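Local coordinates for protein glyoxalase-related enzyme, AraC type (Clostridium phytofermentans, PDB 3BT3) that is of unknown function but belongs to the VOC (glyoxalase/bleomycin resistance) superfamily and comes from an AraC-type protein, which suggests a role in transcription regulation, at residues A[99-104]-A[117-122]; A[37-42]-A[79-84]. One frame throughout, in Å; residues are numbered along the deposited sequence.

Contacts 1 and 2 lie in the two successive halves of a VOC-type chain, each half a helix packed against a four-stranded mixed sheet with strand order 1-4-3-2. Contact 2 (37-42 with 79-84) joins the helix of the first half to its sheet; the centre of this contact is about 5 Å from the centre of the chain. Contact 1 (99-104 with 117-122) belongs to the second half and lies further out, its centre about 16 Å from that of the chain. The two contact centres are about 20 Å apart and their nearest atoms about 6 Å, without touching. Both also reach the second subunit of the dimer. Along the chain they follow in series, contact 2 closing before contact 1 opens.

Contact 1: residues A[99-104]-A[117-122]; sequences EGIDAL and SDIYTQ
In the second beta-alpha-beta-beta-beta unit of this VOC fold, the start of helix 101-110 meets the loop leading into the edge strand 120-122, and I101 and I119 carry the join. The two isoleucine side chains run antiparallel alongside each other, so that the end of I119 lies beside the branches of I101. I119 CD1 packs 3.6 Å from I101 CG1, and the same methyl is 4.1 Å from I101 CG2. It also lies 3.5 Å from the carbonyl oxygen I101 O in the first turn of the helix. An extended second torsion (chi2 -178°) carries CD1 of I119 out to the helix. D102 meets this methyl from another direction, its side chain running roughly perpendicular to that of I119.

The carboxylate is not simply laid against a hydrocarbon: D102 OD2 forms a salt bridge with R127 on strand 126-132, and both I101 and I119 touch R127 as well. The charged pair thus borders a small apolar join, of which I101 is the buried member; I101 also packs on F141 of the sheet. G100 holds the N-cap position, and its carbonyl oxygen accepts the first-turn bond from L104 N at 3.0 Å. In the loop before the strand, S117 OG donates to D118 O at 3.2 Å from above the carbonyl plane and is also hydrogen-bonded to S130 N of strand 126-132. At the margin of the join, D102 OD1 stands 3.8 Å from I119 CD1.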
loop_
_atom_site.group_PDB
_atom_site.type_symbol
_atom_site.label_atom_id
_atom_site.label_comp_id
_atom_site.label_asym_id
_atom_site.label_seq_id
_atom_site.Cartn_x
_atom_site.Cartn_y
_atom_site.Cartn_z
ATOM N N GLU A 99 6.307 -12.024 10.757
ATOM C CA GLU A 99 7.063 -12.839 11.680
ATOM C C GLU A 99 6.206 -14.064 11.949
ATOM O O GLU A 99 5.057 -13.945 12.360
ATOM C CB GLU A 99 7.313 -12.049 12.959
ATOM C CG GLU A 99 8.567 -12.451 13.701
ATOM C CD GLU A 99 9.108 -11.322 14.560
ATOM O OE1 GLU A 99 10.173 -11.513 15.187
ATOM O OE2 GLU A 99 8.469 -10.244 14.606
ATOM N N GLY A 100 6.764 -15.241 11.693
ATOM C CA GLY A 100 6.025 -16.475 11.892
ATOM C C GLY A 100 5.453 -16.924 10.564
ATOM O O GLY A 100 4.264 -17.227 10.456
ATOM N N ILE A 101 6.306 -16.960 9.544
ATOM C CA ILE A 101 5.886 -17.349 8.208
ATOM C C ILE A 101 5.348 -18.779 8.164
ATOM O O ILE A 101 4.443 -19.084 7.388
ATOM C CB ILE A 101 7.053 -17.190 7.195
ATOM C CG1 ILE A 101 6.552 -17.438 5.777
ATOM C CG2 ILE A 101 8.170 -18.162 7.509
ATOM C CD1 ILE A 101 5.499 -16.470 5.341
ATOM N N ASP A 102 5.894 -19.656 8.997
ATOM C CA ASP A 102 5.429 -21.039 9.027
ATOM C C ASP A 102 4.037 -21.087 9.642
ATOM O O ASP A 102 3.167 -21.808 9.170
ATOM C CB ASP A 102 6.396 -21.900 9.836
ATOM C CG ASP A 102 7.784 -21.923 9.231
ATOM O OD1 ASP A 102 7.963 -22.592 8.186
ATOM O OD2 ASP A 102 8.689 -21.260 9.794
ATOM N N ALA A 103 3.836 -20.314 10.703
ATOM C CA ALA A 103 2.541 -20.264 11.358
ATOM C C ALA A 103 1.498 -19.747 10.364
ATOM O O ALA A 103 0.389 -20.269 10.305
ATOM C CB ALA A 103 2.599 -19.358 12.590
ATOM N N LEU A 104 1.849 -18.731 9.579
ATOM C CA LEU A 104 0.901 -18.197 8.605
ATOM C C LEU A 104 0.443 -19.260 7.615
ATOM O O LEU A 104 -0.752 -19.469 7.423
ATOM C CB LEU A 104 1.504 -17.032 7.816
ATOM C CG LEU A 104 0.664 -16.601 6.603
ATOM C CD1 LEU A 104 -0.683 -16.119 7.070
ATOM C CD2 LEU A 104 1.367 -15.499 5.831
ATOM N N SER A 117 1.220 -20.552 -2.183
ATOM C CA SER A 117 2.429 -21.207 -2.667
ATOM C C SER A 117 3.217 -21.746 -1.484
ATOM O O SER A 117 2.946 -21.390 -0.340
ATOM C CB SER A 117 3.311 -20.212 -3.426
ATOM O OG SER A 117 3.958 -19.341 -2.517
ATOM N N ASP A 118 4.186 -22.610 -1.758
ATOM C CA ASP A 118 5.022 -23.146 -0.692
ATOM C C ASP A 118 5.982 -22.045 -0.244
ATOM O O ASP A 118 6.195 -21.068 -0.959
ATOM C CB ASP A 118 5.827 -24.359 -1.186
ATOM C CG ASP A 118 5.002 -25.649 -1.225
ATOM O OD1 ASP A 118 4.587 -26.135 -0.144
ATOM O OD2 ASP A 118 4.772 -26.175 -2.337
ATOM N N ILE A 119 6.538 -22.194 0.951
ATOM C CA ILE A 119 7.500 -21.233 1.476
ATOM C C ILE A 119 8.866 -21.525 0.850
ATOM O O ILE A 119 9.310 -22.670 0.818
ATOM C CB ILE A 119 7.625 -21.352 3.006
ATOM C CG1 ILE A 119 6.318 -20.914 3.671
ATOM C CG2 ILE A 119 8.806 -20.513 3.502
ATOM C CD1 ILE A 119 6.349 -20.947 5.190
ATOM N N TYR A 120 9.534 -20.495 0.348
ATOM C CA TYR A 120 10.842 -20.692 -0.265
ATOM C C TYR A 120 11.781 -19.531 0.040
ATOM O O TYR A 120 11.339 -18.441 0.395
ATOM C CB TYR A 120 10.676 -20.874 -1.768
ATOM C CG TYR A 120 10.092 -19.676 -2.457
ATOM C CD1 TYR A 120 10.907 -18.610 -2.846
ATOM C CD2 TYR A 120 8.731 -19.609 -2.740
ATOM C CE1 TYR A 120 10.381 -17.508 -3.510
ATOM C CE2 TYR A 120 8.191 -18.508 -3.402
ATOM C CZ TYR A 120 9.024 -17.461 -3.787
ATOM O OH TYR A 120 8.506 -16.380 -4.468
ATOM N N THR A 121 13.079 -19.770 -0.098
ATOM C CA THR A 121 14.076 -18.754 0.208
ATOM C C THR A 121 14.451 -17.842 -0.964
ATOM O O THR A 121 14.798 -18.302 -2.052
ATOM C CB THR A 121 15.344 -19.425 0.770
ATOM O OG1 THR A 121 14.985 -20.263 1.878
ATOM C CG2 THR A 121 16.346 -18.375 1.243
ATOM N N GLN A 122 14.370 -16.538 -0.726
ATOM C CA GLN A 122 14.702 -15.540 -1.738
ATOM C C GLN A 122 16.187 -15.185 -1.698
ATOM O O GLN A 122 16.808 -15.172 -0.635
ATOM C CB GLN A 122 13.880 -14.267 -1.523
ATOM C CG GLN A 122 12.415 -14.380 -1.895
ATOM C CD GLN A 122 12.193 -14.483 -3.393
ATOM O OE1 GLN A 122 11.063 -14.392 -3.869
ATOM N NE2 GLN A 122 13.267 -14.679 -4.141
#

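Contact 2: residues A[37-42]-A[79-84]; sequences KWFEEI and RGFHLF
This is a buried aromatic contact between helix 32-41 and strand 81-85, which is an inner strand of the first four-stranded sheet. F39 from the helix and F81 from the strand both point into the space between these elements, and their side chains meet nearly at right angles. The ring planes are inclined at 51° with centroids 6.0 Å apart, an oblique aromatic pair. F39 CE2 lies 4.1 Å from F81 CD2, with F39 CZ almost as near to the same atom. With its CG turned anti to the carbonyl carbon (chi1 -74°), F81 extends its ring from the strand toward F39.

Within the helix, W38 CZ3 sits 4.1 Å above the plane of the F39 ring, over its centre, which probably restricts the turning of that ring. V63 of the neighbouring strand 58-64 touches both phenylalanines, while W45 adds another aromatic ring against F39. Beside them L83 turns toward the helix and packs on M32 and V36. An amphipathic helix laid by its aromatic and aliphatic residues on one face of a mixed sheet is the layout of the VOC beta-alpha-beta-beta-beta module.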
loop_
_atom_site.group_PDB
_atom_site.type_symbol
_atom_site.label_atom_id
_atom_site.label_comp_id
_atom_site.label_asym_id
_atom_site.label_seq_id
_atom_site.Cartn_x
_atom_site.Cartn_y
_atom_site.Cartn_z
ATOM N N LYS A 37 -14.765 -11.127 4.432
ATOM C CA LYS A 37 -14.970 -12.429 5.060
ATOM C C LYS A 37 -13.756 -13.303 4.802
ATOM O O LYS A 37 -13.355 -14.101 5.650
ATOM C CB LYS A 37 -16.230 -13.103 4.514
ATOM C CG LYS A 37 -17.499 -12.659 5.214
ATOM C CD LYS A 37 -18.751 -13.173 4.509
ATOM C CE LYS A 37 -20.020 -12.943 5.347
ATOM N NZ LYS A 37 -20.265 -11.502 5.684
ATOM N N TRP A 38 -13.157 -13.126 3.633
ATOM C CA TRP A 38 -11.988 -13.900 3.272
ATOM C C TRP A 38 -10.821 -13.500 4.180
ATOM O O TRP A 38 -10.161 -14.362 4.775
ATOM C CB TRP A 38 -11.632 -13.662 1.807
ATOM C CG TRP A 38 -10.483 -14.482 1.357
ATOM C CD1 TRP A 38 -10.516 -15.780 0.928
ATOM C CD2 TRP A 38 -9.113 -14.090 1.350
ATOM N NE1 TRP A 38 -9.246 -16.222 0.656
ATOM C CE2 TRP A 38 -8.362 -15.204 0.908
ATOM C CE3 TRP A 38 -8.441 -12.905 1.672
ATOM C CZ2 TRP A 38 -6.965 -15.169 0.789
ATOM C CZ3 TRP A 38 -7.051 -12.869 1.552
ATOM C CH2 TRP A 38 -6.332 -13.997 1.113
ATOM N N PHE A 39 -10.578 -12.196 4.299
ATOM C CA PHE A 39 -9.496 -11.726 5.141
ATOM C C PHE A 39 -9.684 -12.215 6.568
ATOM O O PHE A 39 -8.712 -12.437 7.288
ATOM C CB PHE A 39 -9.420 -10.197 5.137
ATOM C CG PHE A 39 -8.521 -9.636 4.078
ATOM C CD1 PHE A 39 -9.012 -9.329 2.815
ATOM C CD2 PHE A 39 -7.175 -9.420 4.345
ATOM C CE1 PHE A 39 -8.179 -8.821 1.839
ATOM C CE2 PHE A 39 -6.328 -8.910 3.373
ATOM C CZ PHE A 39 -6.826 -8.609 2.124
ATOM N N GLU A 40 -10.939 -12.372 6.979
ATOM C CA GLU A 40 -11.245 -12.832 8.332
ATOM C C GLU A 40 -11.082 -14.347 8.484
ATOM O O GLU A 40 -10.382 -14.822 9.385
ATOM C CB GLU A 40 -12.680 -12.431 8.732
ATOM C CG GLU A 40 -12.855 -10.961 9.132
ATOM C CD GLU A 40 -14.326 -10.552 9.350
ATOM O OE1 GLU A 40 -14.577 -9.423 9.847
ATOM O OE2 GLU A 40 -15.233 -11.347 9.019
ATOM N N GLU A 41 -11.712 -15.100 7.594
ATOM C CA GLU A 41 -11.670 -16.554 7.671
ATOM C C GLU A 41 -10.359 -17.224 7.312
ATOM O O GLU A 41 -10.016 -18.248 7.891
ATOM C CB GLU A 41 -12.778 -17.152 6.807
ATOM C CG GLU A 41 -14.176 -16.794 7.263
ATOM C CD GLU A 41 -15.237 -17.276 6.291
ATOM O OE1 GLU A 41 -15.197 -18.474 5.928
ATOM O OE2 GLU A 41 -16.102 -16.462 5.890
ATOM N N ILE A 42 -9.623 -16.660 6.364
ATOM C CA ILE A 42 -8.381 -17.275 5.944
ATOM C C ILE A 42 -7.118 -16.711 6.576
ATOM O O ILE A 42 -6.251 -17.473 7.010
ATOM C CB ILE A 42 -8.230 -17.211 4.421
ATOM C CG1 ILE A 42 -9.492 -17.764 3.745
ATOM C CG2 ILE A 42 -6.993 -17.972 3.994
ATOM C CD1 ILE A 42 -9.991 -19.081 4.317
ATOM N N ARG A 79 -2.102 0.324 9.177
ATOM C CA ARG A 79 -1.238 -0.451 8.298
ATOM C C ARG A 79 -1.958 -1.611 7.609
ATOM O O ARG A 79 -1.336 -2.609 7.261
ATOM C CB ARG A 79 -0.035 -0.992 9.073
ATOM C CG ARG A 79 -0.379 -2.045 10.105
ATOM C CD ARG A 79 0.826 -2.930 10.339
ATOM N NE ARG A 79 1.996 -2.140 10.698
ATOM C CZ ARG A 79 2.415 -1.947 11.945
ATOM N NH1 ARG A 79 1.760 -2.496 12.963
ATOM N NH2 ARG A 79 3.482 -1.193 12.174
ATOM N N GLY A 80 -3.266 -1.486 7.422
ATOM C CA GLY A 80 -4.004 -2.539 6.748
ATOM C C GLY A 80 -4.238 -2.153 5.298
ATOM O O GLY A 80 -3.437 -1.424 4.710
ATOM N N PHE A 81 -5.322 -2.648 4.712
ATOM C CA PHE A 81 -5.663 -2.306 3.332
ATOM C C PHE A 81 -6.932 -1.466 3.314
ATOM O O PHE A 81 -7.865 -1.725 4.074
ATOM C CB PHE A 81 -5.921 -3.566 2.501
ATOM C CG PHE A 81 -4.683 -4.334 2.144
ATOM C CD1 PHE A 81 -3.925 -3.981 1.030
ATOM C CD2 PHE A 81 -4.273 -5.415 2.921
ATOM C CE1 PHE A 81 -2.774 -4.696 0.693
ATOM C CE2 PHE A 81 -3.123 -6.135 2.597
ATOM C CZ PHE A 81 -2.373 -5.776 1.478
ATOM N N HIS A 82 -6.957 -0.443 2.470
ATOM C CA HIS A 82 -8.153 0.374 2.312
ATOM C C HIS A 82 -8.888 -0.383 1.216
ATOM O O HIS A 82 -8.265 -0.791 0.243
ATOM C CB HIS A 82 -7.823 1.774 1.797
ATOM C CG HIS A 82 -7.198 2.670 2.817
ATOM N ND1 HIS A 82 -5.861 3.007 2.795
ATOM C CD2 HIS A 82 -7.733 3.310 3.885
ATOM C CE1 HIS A 82 -5.599 3.817 3.807
ATOM N NE2 HIS A 82 -6.718 4.017 4.482
ATOM N N LEU A 83 -10.189 -0.590 1.375
ATOM C CA LEU A 83 -10.971 -1.302 0.364
ATOM C C LEU A 83 -11.921 -0.347 -0.359
ATOM O O LEU A 83 -12.706 0.360 0.281
ATOM C CB LEU A 83 -11.780 -2.426 1.017
ATOM C CG LEU A 83 -11.000 -3.406 1.911
ATOM C CD1 LEU A 83 -11.973 -4.227 2.754
ATOM C CD2 LEU A 83 -10.141 -4.317 1.060
ATOM N N PHE A 84 -11.834 -0.339 -1.689
ATOM C CA PHE A 84 -12.663 0.497 -2.557
ATOM C C PHE A 84 -13.387 -0.393 -3.574
ATOM O O PHE A 84 -12.880 -1.450 -3.952
ATOM C CB PHE A 84 -11.790 1.491 -3.336
ATOM C CG PHE A 84 -11.030 2.445 -2.472
ATOM C CD1 PHE A 84 -11.663 3.552 -1.907
ATOM C CD2 PHE A 84 -9.684 2.233 -2.202
ATOM C CE1 PHE A 84 -10.961 4.439 -1.083
ATOM C CE2 PHE A 84 -8.977 3.112 -1.382
ATOM C CZ PHE A 84 -9.619 4.217 -0.820
#